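PDB 3VYL: L-ribulose 3-epimerase from Mesorhizobium loti, which catalyses the epimerization of ketoses at carbon 3, acting most efficiently on L-ribulose, with manganese as its probable cofactor. Local coordinates for residues R101-I106 against V142-E147; I35-L40 against V61-G66; I87-I92 against A131-T136; A2-H7 against D236-E241. One frame throughout, in Å; residues are numbered along the deposited sequence.

Interaction 1: residues R101-I106 against V142-E147; sequences RKVAGI and VTLNLE. With MN (manganese (II) ion), chain I.
The strands 102-104 and 143-147 are the parallel pair of a beta-alpha-beta unit in the barrel wall, and the second of them ends at the manganese site. V103 joins the two backbones: its N reaches T143 O at 3.1 Å in a nearly straight bond (170° at the hydrogen), and its O takes N145 N at 3.0 Å. R101 O accepts T143 N before this pair, and G105 O accepts E147 N after it. V103 and L144 face the covering helices, with V103 CB 4.3 Å from L144 CD2; branched apolar chains suit that layer, where V103 also meets T91 and T95. On the other face K102 and T143 run alongside each other, K102 CG 3.8 Å from T143 OG1. One water binds K102 NZ, T143 OG1 and N145 ND2 together, and the buried amine is satisfied further by G203 O and a salt bridge to D236. G105 has a positive phi of 109°, where a CB would press on the preceding carbonyl oxygen, so glycine fits this corner of the chain. E147 delivers OE2 to the manganese at 2.1 Å on an extended chain whose CG stands anti to the backbone N (chi1 -161°). D180, H206 and E241 share the ion, a carboxylate-and-histidine site at the C-terminal ends of the strands, as in xylose isomerase-like TIM barrels.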
# COMPACT_ATOMS: atom_id res chain seq x y z
N ARG A 101 23.64 24.65 -11.13
CA ARG A 101 24.39 23.50 -11.63
C ARG A 101 23.56 22.59 -12.54
O ARG A 101 24.11 21.78 -13.30
CB ARG A 101 25.01 22.72 -10.45
CG ARG A 101 24.28 22.91 -9.12
CD ARG A 101 25.19 22.78 -7.90
NE ARG A 101 25.32 21.43 -7.32
CZ ARG A 101 24.46 20.41 -7.43
NH1 ARG A 101 23.33 20.53 -8.12
NH2 ARG A 101 24.73 19.25 -6.85
N LYS A 102 22.24 22.74 -12.49
CA LYS A 102 21.32 21.87 -13.26
C LYS A 102 20.39 22.61 -14.24
O LYS A 102 19.70 23.57 -13.87
CB LYS A 102 20.44 21.04 -12.31
CG LYS A 102 21.17 20.29 -11.22
CD LYS A 102 20.20 19.48 -10.37
CE LYS A 102 20.94 18.63 -9.35
NZ LYS A 102 21.77 17.56 -9.96
N VAL A 103 20.38 22.14 -15.49
CA VAL A 103 19.30 22.45 -16.44
C VAL A 103 18.43 21.20 -16.57
O VAL A 103 18.91 20.15 -17.04
CB VAL A 103 19.83 22.88 -17.83
CG1 VAL A 103 18.67 23.02 -18.82
CG2 VAL A 103 20.58 24.19 -17.75
N ALA A 104 17.16 21.31 -16.24
CA ALA A 104 16.23 20.19 -16.25
C ALA A 104 14.96 20.43 -17.08
O ALA A 104 14.83 21.42 -17.71
CB ALA A 104 15.89 19.82 -14.82
N GLY A 105 14.04 19.49 -17.09
CA GLY A 105 12.82 19.66 -17.83
C GLY A 105 12.75 18.78 -19.03
O GLY A 105 13.47 17.82 -19.13
N ILE A 106 11.86 19.09 -19.95
CA ILE A 106 11.73 18.32 -21.15
C ILE A 106 12.64 18.90 -22.17
O ILE A 106 12.41 19.92 -22.71
CB ILE A 106 10.30 18.34 -21.67
CG1 ILE A 106 9.33 18.19 -20.52
CG2 ILE A 106 10.05 17.20 -22.61
CD1 ILE A 106 8.01 17.68 -21.00
N VAL A 142 27.54 22.93 -15.82
CA VAL A 142 26.15 22.51 -15.59
C VAL A 142 25.82 21.15 -16.20
O VAL A 142 26.31 20.79 -17.27
CB VAL A 142 25.09 23.55 -16.06
CG1 VAL A 142 25.27 24.90 -15.36
CG2 VAL A 142 25.07 23.70 -17.57
N THR A 143 24.97 20.40 -15.51
CA THR A 143 24.53 19.09 -15.98
C THR A 143 23.22 19.20 -16.77
O THR A 143 22.44 20.13 -16.54
CB THR A 143 24.31 18.16 -14.78
OG1 THR A 143 23.45 18.83 -13.84
CG2 THR A 143 25.64 17.85 -14.11
N LEU A 144 23.00 18.30 -17.72
CA LEU A 144 21.69 18.19 -18.37
C LEU A 144 20.90 17.01 -17.78
O LEU A 144 21.34 15.85 -17.84
CB LEU A 144 21.81 18.02 -19.89
CG LEU A 144 22.40 19.06 -20.87
CD1 LEU A 144 22.21 18.56 -22.30
CD2 LEU A 144 21.82 20.47 -20.72
N ASN A 145 19.73 17.30 -17.22
CA ASN A 145 18.87 16.26 -16.68
C ASN A 145 17.58 16.16 -17.47
O ASN A 145 16.74 17.07 -17.44
CB ASN A 145 18.58 16.51 -15.20
CG ASN A 145 19.81 16.97 -14.45
OD1 ASN A 145 20.24 18.12 -14.59
ND2 ASN A 145 20.41 16.07 -13.67
N LEU A 146 17.45 15.05 -18.19
CA LEU A 146 16.33 14.79 -19.08
C LEU A 146 15.07 14.40 -18.32
O LEU A 146 15.04 13.32 -17.71
CB LEU A 146 16.73 13.65 -20.01
CG LEU A 146 17.30 13.97 -21.39
CD1 LEU A 146 18.28 15.14 -21.41
CD2 LEU A 146 17.91 12.72 -21.98
N GLU A 147 14.03 15.25 -18.34
CA GLU A 147 12.78 14.89 -17.65
C GLU A 147 12.02 13.84 -18.41
O GLU A 147 11.82 13.94 -19.63
CB GLU A 147 11.86 16.07 -17.28
CG GLU A 147 10.86 15.69 -16.18
CD GLU A 147 9.98 16.82 -15.66
OE1 GLU A 147 10.14 17.98 -16.08
OE2 GLU A 147 9.09 16.55 -14.82
MN MN I . 8.25 17.74 -13.31
O HOH W 1 22.62 16.38 -12.25
O HOH W 2 13.68 15.47 -21.32
O HOH W 3 6.96 18.77 -15.02

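Interaction 2: residues I35-L40 against V61-G66; sequences IEFSYL and VAISIG
V61 opens the pairing with strand 34-37: its CG2 lies 4.1 Å from I35 CG2 and 3.8 Å from F37 CD2, reaching the phenyl ring at its edge. I35 CG1 lies over the rim of one face of that ring and L40 CD1 over the rim of the opposite face. F37 also packs on L20 and L24 of helix 17-30, and a large apolar ring suits this layer between sheet and helix. A62 follows with a parallel-sheet exchange, its N giving to I35 O and its O taking F37 N at 3.0 Å; its small methyl points to the same face as E36. I63 turns back to the helix-facing side, where CD1 packs on F37 CB at 3.6 Å. S64 N then binds F37 O, and the S64 hydroxyl, set between the backbone N and the carbonyl carbon (chi1 67°), gives its proton to E36 OE2 at 2.8 Å on the anti lone pair of that oxygen. The extended chain of E36 spans this face of the sheet, and its OE1 accepts from Y204 OH and from NE2 of the manganese ligand H206, making E36 a second-shell residue that positions a first-shell one. Were an alanine here, S64, Y204 and H206 would probably lose their common acceptor, and the imidazole one restraint on its rotation. The two strands are the parallel pair of one beta-alpha-beta unit, joined through helix 47-57, the repeating element of the eight-stranded TIM barrel.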
# COMPACT_ATOMS: atom_id res chain seq x y z
N ILE A 35 15.42 26.96 -5.34
CA ILE A 35 14.34 27.48 -6.17
C ILE A 35 14.54 27.03 -7.61
O ILE A 35 15.65 27.08 -8.14
CB ILE A 35 14.18 29.03 -6.07
CG1 ILE A 35 12.88 29.52 -6.74
CG2 ILE A 35 15.38 29.77 -6.65
CD1 ILE A 35 11.60 29.11 -6.04
N GLU A 36 13.46 26.56 -8.22
CA GLU A 36 13.47 26.19 -9.62
C GLU A 36 12.69 27.22 -10.43
O GLU A 36 11.53 27.52 -10.15
CB GLU A 36 12.86 24.79 -9.78
CG GLU A 36 12.86 24.22 -11.20
CD GLU A 36 12.40 22.77 -11.20
OE1 GLU A 36 12.37 22.18 -10.10
OE2 GLU A 36 12.08 22.22 -12.28
N PHE A 37 13.32 27.75 -11.45
CA PHE A 37 12.72 28.72 -12.32
C PHE A 37 12.53 28.07 -13.64
O PHE A 37 13.37 27.36 -14.05
CB PHE A 37 13.63 29.93 -12.45
CG PHE A 37 13.62 30.84 -11.27
CD1 PHE A 37 12.48 31.45 -10.88
CD2 PHE A 37 14.75 31.08 -10.57
CE1 PHE A 37 12.44 32.28 -9.82
CE2 PHE A 37 14.74 31.91 -9.51
CZ PHE A 37 13.58 32.51 -9.12
N SER A 38 11.37 28.23 -14.25
CA SER A 38 11.07 27.75 -15.60
C SER A 38 11.67 28.38 -16.83
O SER A 38 11.98 27.69 -17.76
CB SER A 38 9.60 27.87 -15.85
OG SER A 38 9.40 28.61 -17.06
N TYR A 39 11.64 29.69 -16.92
CA TYR A 39 12.49 30.42 -17.83
C TYR A 39 12.40 31.90 -17.55
O TYR A 39 11.33 32.39 -17.27
CB TYR A 39 12.20 30.10 -19.29
CG TYR A 39 13.31 30.50 -20.22
CD1 TYR A 39 14.34 29.64 -20.51
CD2 TYR A 39 13.32 31.74 -20.80
CE1 TYR A 39 15.34 30.01 -21.36
CE2 TYR A 39 14.32 32.12 -21.65
CZ TYR A 39 15.32 31.24 -21.92
OH TYR A 39 16.29 31.64 -22.75
N LEU A 40 13.50 32.60 -17.72
CA LEU A 40 13.57 34.01 -17.46
C LEU A 40 14.24 34.71 -18.62
O LEU A 40 15.30 34.31 -19.05
CB LEU A 40 14.35 34.24 -16.19
CG LEU A 40 13.76 33.66 -14.93
CD1 LEU A 40 14.73 33.82 -13.80
CD2 LEU A 40 12.49 34.36 -14.57
N VAL A 61 19.77 27.07 -7.10
CA VAL A 61 18.86 27.33 -8.20
C VAL A 61 19.00 26.27 -9.30
O VAL A 61 20.09 25.83 -9.63
CB VAL A 61 19.01 28.80 -8.74
CG1 VAL A 61 20.42 29.07 -9.25
CG2 VAL A 61 17.96 29.12 -9.80
N ALA A 62 17.86 25.85 -9.84
CA ALA A 62 17.85 25.01 -11.03
C ALA A 62 16.93 25.66 -12.05
O ALA A 62 16.01 26.38 -11.69
CB ALA A 62 17.37 23.62 -10.68
N ILE A 63 17.20 25.43 -13.33
CA ILE A 63 16.28 25.88 -14.36
C ILE A 63 15.71 24.68 -15.13
O ILE A 63 16.45 23.79 -15.59
CB ILE A 63 16.93 26.89 -15.33
CG1 ILE A 63 17.68 28.00 -14.58
CG2 ILE A 63 15.88 27.47 -16.28
CD1 ILE A 63 16.81 29.02 -13.87
N SER A 64 14.38 24.66 -15.25
CA SER A 64 13.69 23.65 -16.03
C SER A 64 12.87 24.34 -17.08
O SER A 64 12.28 25.39 -16.83
CB SER A 64 12.75 22.85 -15.13
OG SER A 64 11.69 23.66 -14.67
N ILE A 65 12.83 23.75 -18.27
CA ILE A 65 11.96 24.23 -19.34
C ILE A 65 11.31 23.03 -20.02
O ILE A 65 11.65 21.88 -19.73
CB ILE A 65 12.74 25.05 -20.40
CG1 ILE A 65 13.78 24.17 -21.11
CG2 ILE A 65 13.41 26.27 -19.78
CD1 ILE A 65 14.23 24.72 -22.44
N GLY A 66 10.37 23.32 -20.92
CA GLY A 66 9.83 22.32 -21.83
C GLY A 66 9.94 22.89 -23.22
O GLY A 66 9.37 23.94 -23.49

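Interaction 3: residues I87-I92 against A131-T136; sequences ILNQTI and AKVAET
Helices 78-98 and 120-139 run side by side in nearly the same direction, their local axes 10.2 Å apart at an angle of 23°, and the backbones come nearest where N89 CA lies 7.1 Å from V133 CA. V133 is the centre of the contact. Its CG1, which stands anti to the backbone N (chi1 -177°), projects between two residues one helical turn apart, 3.8 Å from L88 CB and 3.8 Å from I92 CD1. L88 crosses V133 at about a right angle, with CD2 resting by both valine methyls, whereas I92 comes in at a slant and lays its terminal CD1 also against V133 O at 3.7 Å. Valine suits the place because its two methyls meet the longer leucine and isoleucine chains that reach over from the other helix. One turn on, T136 CG2 meets I92 CD1 at 4.1 Å and N89 OD1 at 3.5 Å, so that threonine offers a methyl to both an apolar and an amide neighbour at the partly exposed margin. No hydrogen bond or salt bridge crosses between the two segments. Between 87-92 and 131-136 the contact therefore rests mainly on aliphatic packing, which depends on the fit and burial of the side chains rather than on directed polar bonds.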
# COMPACT_ATOMS: atom_id res chain seq x y z
N ILE A 87 17.51 27.52 -28.01
CA ILE A 87 16.81 27.67 -26.73
C ILE A 87 17.60 26.97 -25.61
O ILE A 87 17.75 27.52 -24.51
CB ILE A 87 15.35 27.15 -26.77
CG1 ILE A 87 14.47 28.11 -27.59
CG2 ILE A 87 14.78 27.01 -25.36
CD1 ILE A 87 13.25 27.46 -28.20
N LEU A 88 18.11 25.78 -25.92
CA LEU A 88 18.96 25.03 -25.00
C LEU A 88 20.20 25.81 -24.57
O LEU A 88 20.46 25.96 -23.36
CB LEU A 88 19.35 23.68 -25.62
CG LEU A 88 18.61 22.39 -25.23
CD1 LEU A 88 17.20 22.62 -24.71
CD2 LEU A 88 18.61 21.43 -26.40
N ASN A 89 20.94 26.32 -25.55
CA ASN A 89 22.17 27.09 -25.31
C ASN A 89 21.93 28.32 -24.44
O ASN A 89 22.75 28.66 -23.58
CB ASN A 89 22.83 27.50 -26.63
CG ASN A 89 23.53 26.34 -27.33
OD1 ASN A 89 24.13 25.47 -26.69
ND2 ASN A 89 23.46 26.34 -28.65
N GLN A 90 20.80 28.98 -24.67
CA GLN A 90 20.44 30.17 -23.91
C GLN A 90 20.12 29.81 -22.46
O GLN A 90 20.58 30.46 -21.53
CB GLN A 90 19.28 30.89 -24.59
CG GLN A 90 19.25 32.39 -24.34
CD GLN A 90 18.20 33.10 -25.19
OE1 GLN A 90 17.78 32.59 -26.24
NE2 GLN A 90 17.78 34.28 -24.75
N THR A 91 19.34 28.74 -22.29
CA THR A 91 18.96 28.25 -20.96
C THR A 91 20.17 27.87 -20.10
O THR A 91 20.18 28.09 -18.89
CB THR A 91 18.00 27.04 -21.07
OG1 THR A 91 16.94 27.35 -21.99
CG2 THR A 91 17.39 26.68 -19.71
N ILE A 92 21.18 27.29 -20.76
CA ILE A 92 22.44 26.95 -20.09
C ILE A 92 23.11 28.21 -19.54
O ILE A 92 23.35 28.31 -18.32
CB ILE A 92 23.38 26.18 -21.04
CG1 ILE A 92 22.79 24.80 -21.34
CG2 ILE A 92 24.76 26.07 -20.42
CD1 ILE A 92 23.55 24.01 -22.38
N ALA A 131 23.78 15.10 -27.21
CA ALA A 131 25.20 14.77 -27.07
C ALA A 131 26.09 16.02 -27.21
O ALA A 131 27.07 16.17 -26.48
CB ALA A 131 25.60 13.71 -28.09
N LYS A 132 25.73 16.91 -28.14
CA LYS A 132 26.51 18.13 -28.38
C LYS A 132 26.23 19.22 -27.35
O LYS A 132 27.15 19.87 -26.85
CB LYS A 132 26.26 18.66 -29.78
CG LYS A 132 26.88 17.81 -30.88
CD LYS A 132 27.29 18.66 -32.07
CE LYS A 132 26.11 19.13 -32.90
NZ LYS A 132 25.39 18.00 -33.55
N VAL A 133 24.95 19.41 -27.03
CA VAL A 133 24.54 20.47 -26.12
C VAL A 133 25.05 20.18 -24.71
O VAL A 133 25.23 21.11 -23.90
CB VAL A 133 23.01 20.64 -26.14
CG1 VAL A 133 22.58 21.79 -25.26
CG2 VAL A 133 22.53 20.85 -27.57
N ALA A 134 25.30 18.90 -24.43
CA ALA A 134 25.89 18.47 -23.16
C ALA A 134 27.32 18.97 -22.98
O ALA A 134 27.73 19.34 -21.87
CB ALA A 134 25.83 16.95 -23.04
N GLU A 135 28.08 18.97 -24.07
CA GLU A 135 29.43 19.55 -24.05
C GLU A 135 29.39 21.03 -23.71
O GLU A 135 30.17 21.49 -22.86
CB GLU A 135 30.18 19.31 -25.37
CG GLU A 135 30.45 17.84 -25.71
CD GLU A 135 30.97 17.03 -24.53
OE1 GLU A 135 31.91 17.50 -23.83
OE2 GLU A 135 30.45 15.92 -24.30
N THR A 136 28.48 21.77 -24.35
CA THR A 136 28.28 23.19 -24.05
C THR A 136 27.96 23.34 -22.58
O THR A 136 28.50 24.23 -21.90
CB THR A 136 27.12 23.79 -24.87
OG1 THR A 136 27.44 23.77 -26.26
CG2 THR A 136 26.84 25.23 -24.43

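Interaction 4: residues A2-H7 against D236-E241; sequences ARIGIH and DDLSFE. With MN (manganese (II) ion), chain I.
R3 and D237 cross at a slant, with the guanidinium and carboxylate planes 81° apart and their charged atoms not in contact: the carboxylate instead serves the backbone, D237 OD1 taking R3 N at 2.6 Å nearly head-on to its C-O bond. The arginine's NE goes to D33. An alanine in place of D237 would probably leave R3 N without this acceptor and remove the weak, long ion pair to R101. I6 and F240 lie alongside each other, pointing the same way, and I6 CD1 touches the ring at its edge, 3.9 Å from CD2. I4 and L238 share this apolar face more loosely. On the inner face glycine suits G5, since S239 OG occupies the place where a CB would stand; that hydroxyl bonds Y204 OH. G5 N to L238 O (2.8 Å) and F240 N to G5 O join the backbones, and H7 N binds F240 O. Beyond them E241, extended, puts OE2 on the manganese at 2.4 Å. This seam joins the first and last strands of the barrel: strand 34-37 flanks one side, strand 202-207 the other, and helix 266-292 covers L238, F240 and I6 from outside.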
# COMPACT_ATOMS: atom_id res chain seq x y z
N ALA A 2 22.79 18.18 -0.63
CA ALA A 2 21.58 18.27 -1.40
C ALA A 2 20.57 19.25 -0.89
O ALA A 2 20.47 19.52 0.29
CB ALA A 2 20.99 16.91 -1.52
N ARG A 3 19.78 19.74 -1.82
CA ARG A 3 18.82 20.76 -1.57
C ARG A 3 17.46 20.21 -1.69
O ARG A 3 17.27 19.26 -2.35
CB ARG A 3 19.00 21.88 -2.56
CG ARG A 3 19.94 22.93 -2.03
CD ARG A 3 19.93 22.71 -0.55
NE ARG A 3 20.33 23.87 0.20
CZ ARG A 3 21.42 23.93 0.94
NH1 ARG A 3 22.23 22.89 1.01
NH2 ARG A 3 21.68 25.02 1.61
N ILE A 4 16.53 20.76 -0.96
CA ILE A 4 15.16 20.42 -1.15
C ILE A 4 14.56 21.65 -1.71
O ILE A 4 14.54 22.68 -1.10
CB ILE A 4 14.51 20.03 0.15
CG1 ILE A 4 15.22 18.82 0.70
CG2 ILE A 4 13.08 19.63 -0.06
CD1 ILE A 4 14.38 18.00 1.60
N GLY A 5 14.10 21.54 -2.92
CA GLY A 5 13.57 22.70 -3.61
C GLY A 5 12.07 22.76 -3.80
O GLY A 5 11.32 21.91 -3.33
N ILE A 6 11.65 23.80 -4.52
CA ILE A 6 10.25 24.03 -4.86
C ILE A 6 10.25 24.80 -6.19
O ILE A 6 11.14 25.60 -6.45
CB ILE A 6 9.53 24.81 -3.73
CG1 ILE A 6 8.02 24.90 -3.98
CG2 ILE A 6 10.16 26.19 -3.52
CD1 ILE A 6 7.22 25.44 -2.81
N HIS A 7 9.26 24.53 -7.04
CA HIS A 7 9.16 25.21 -8.32
C HIS A 7 8.58 26.58 -8.14
O HIS A 7 7.59 26.76 -7.44
CB HIS A 7 8.29 24.40 -9.27
CG HIS A 7 8.48 24.77 -10.72
ND1 HIS A 7 8.97 23.91 -11.63
CD2 HIS A 7 8.23 25.96 -11.40
CE1 HIS A 7 9.04 24.52 -12.83
NE2 HIS A 7 8.58 25.78 -12.68
N ASP A 236 21.32 13.90 -4.09
CA ASP A 236 21.21 15.08 -4.92
C ASP A 236 19.89 15.80 -4.67
O ASP A 236 19.12 15.42 -3.78
CB ASP A 236 21.39 14.72 -6.41
CG ASP A 236 22.22 15.74 -7.16
OD1 ASP A 236 22.09 16.96 -6.89
OD2 ASP A 236 23.01 15.33 -8.04
N ASP A 237 19.63 16.86 -5.43
CA ASP A 237 18.47 17.72 -5.19
C ASP A 237 17.14 17.08 -5.61
O ASP A 237 17.08 16.25 -6.53
CB ASP A 237 18.63 19.06 -5.93
CG ASP A 237 19.89 19.81 -5.55
OD1 ASP A 237 20.29 19.80 -4.36
OD2 ASP A 237 20.47 20.44 -6.46
N LEU A 238 16.08 17.47 -4.91
CA LEU A 238 14.73 17.15 -5.34
C LEU A 238 13.79 18.28 -4.98
O LEU A 238 14.00 18.97 -3.97
CB LEU A 238 14.25 15.82 -4.74
CG LEU A 238 14.28 15.58 -3.23
CD1 LEU A 238 13.04 16.17 -2.57
CD2 LEU A 238 14.34 14.08 -3.00
N SER A 239 12.76 18.48 -5.79
CA SER A 239 11.87 19.61 -5.57
C SER A 239 10.41 19.28 -5.62
O SER A 239 9.98 18.41 -6.38
CB SER A 239 12.17 20.72 -6.56
OG SER A 239 13.38 21.32 -6.19
N PHE A 240 9.65 20.01 -4.81
CA PHE A 240 8.20 19.92 -4.79
C PHE A 240 7.60 20.65 -5.98
O PHE A 240 8.06 21.73 -6.34
CB PHE A 240 7.69 20.52 -3.48
CG PHE A 240 6.20 20.65 -3.40
CD1 PHE A 240 5.37 19.54 -3.64
CD2 PHE A 240 5.62 21.86 -3.06
CE1 PHE A 240 4.00 19.65 -3.54
CE2 PHE A 240 4.25 21.97 -2.97
CZ PHE A 240 3.43 20.87 -3.21
N GLU A 241 6.56 20.07 -6.57
CA GLU A 241 5.93 20.59 -7.80
C GLU A 241 4.40 20.47 -7.67
O GLU A 241 3.87 19.41 -7.36
CB GLU A 241 6.45 19.79 -9.00
CG GLU A 241 6.33 20.45 -10.37
CD GLU A 241 6.75 19.55 -11.53
OE1 GLU A 241 6.77 20.03 -12.68
OE2 GLU A 241 7.07 18.37 -11.34
MN MN I . 8.25 17.74 -13.31
O HOH W 3 6.96 18.77 -15.02

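Overall arrangement
Interaction 4 pairs the first strand with the eighth and so closes the barrel; the other three contacts lie between its segments along the chain. Interaction 2 comes first, the second and third strands, and is followed by interactions 1 and 3, whose segments interleave. Strands 60-66 and 102-104 are neighbours, so interactions 1 and 2, with centres 9 Å apart, form one continuous sheet. Interaction 3 packs helices on the outside of interaction 1, centres 10 Å apart, and stays about 11 Å from interaction 4 at the nearest atoms. Interactions 1 and 4, centres 13 Å apart, each supply a glutamate to the same manganese, so the site draws its ligands from strands at different points round the barrel.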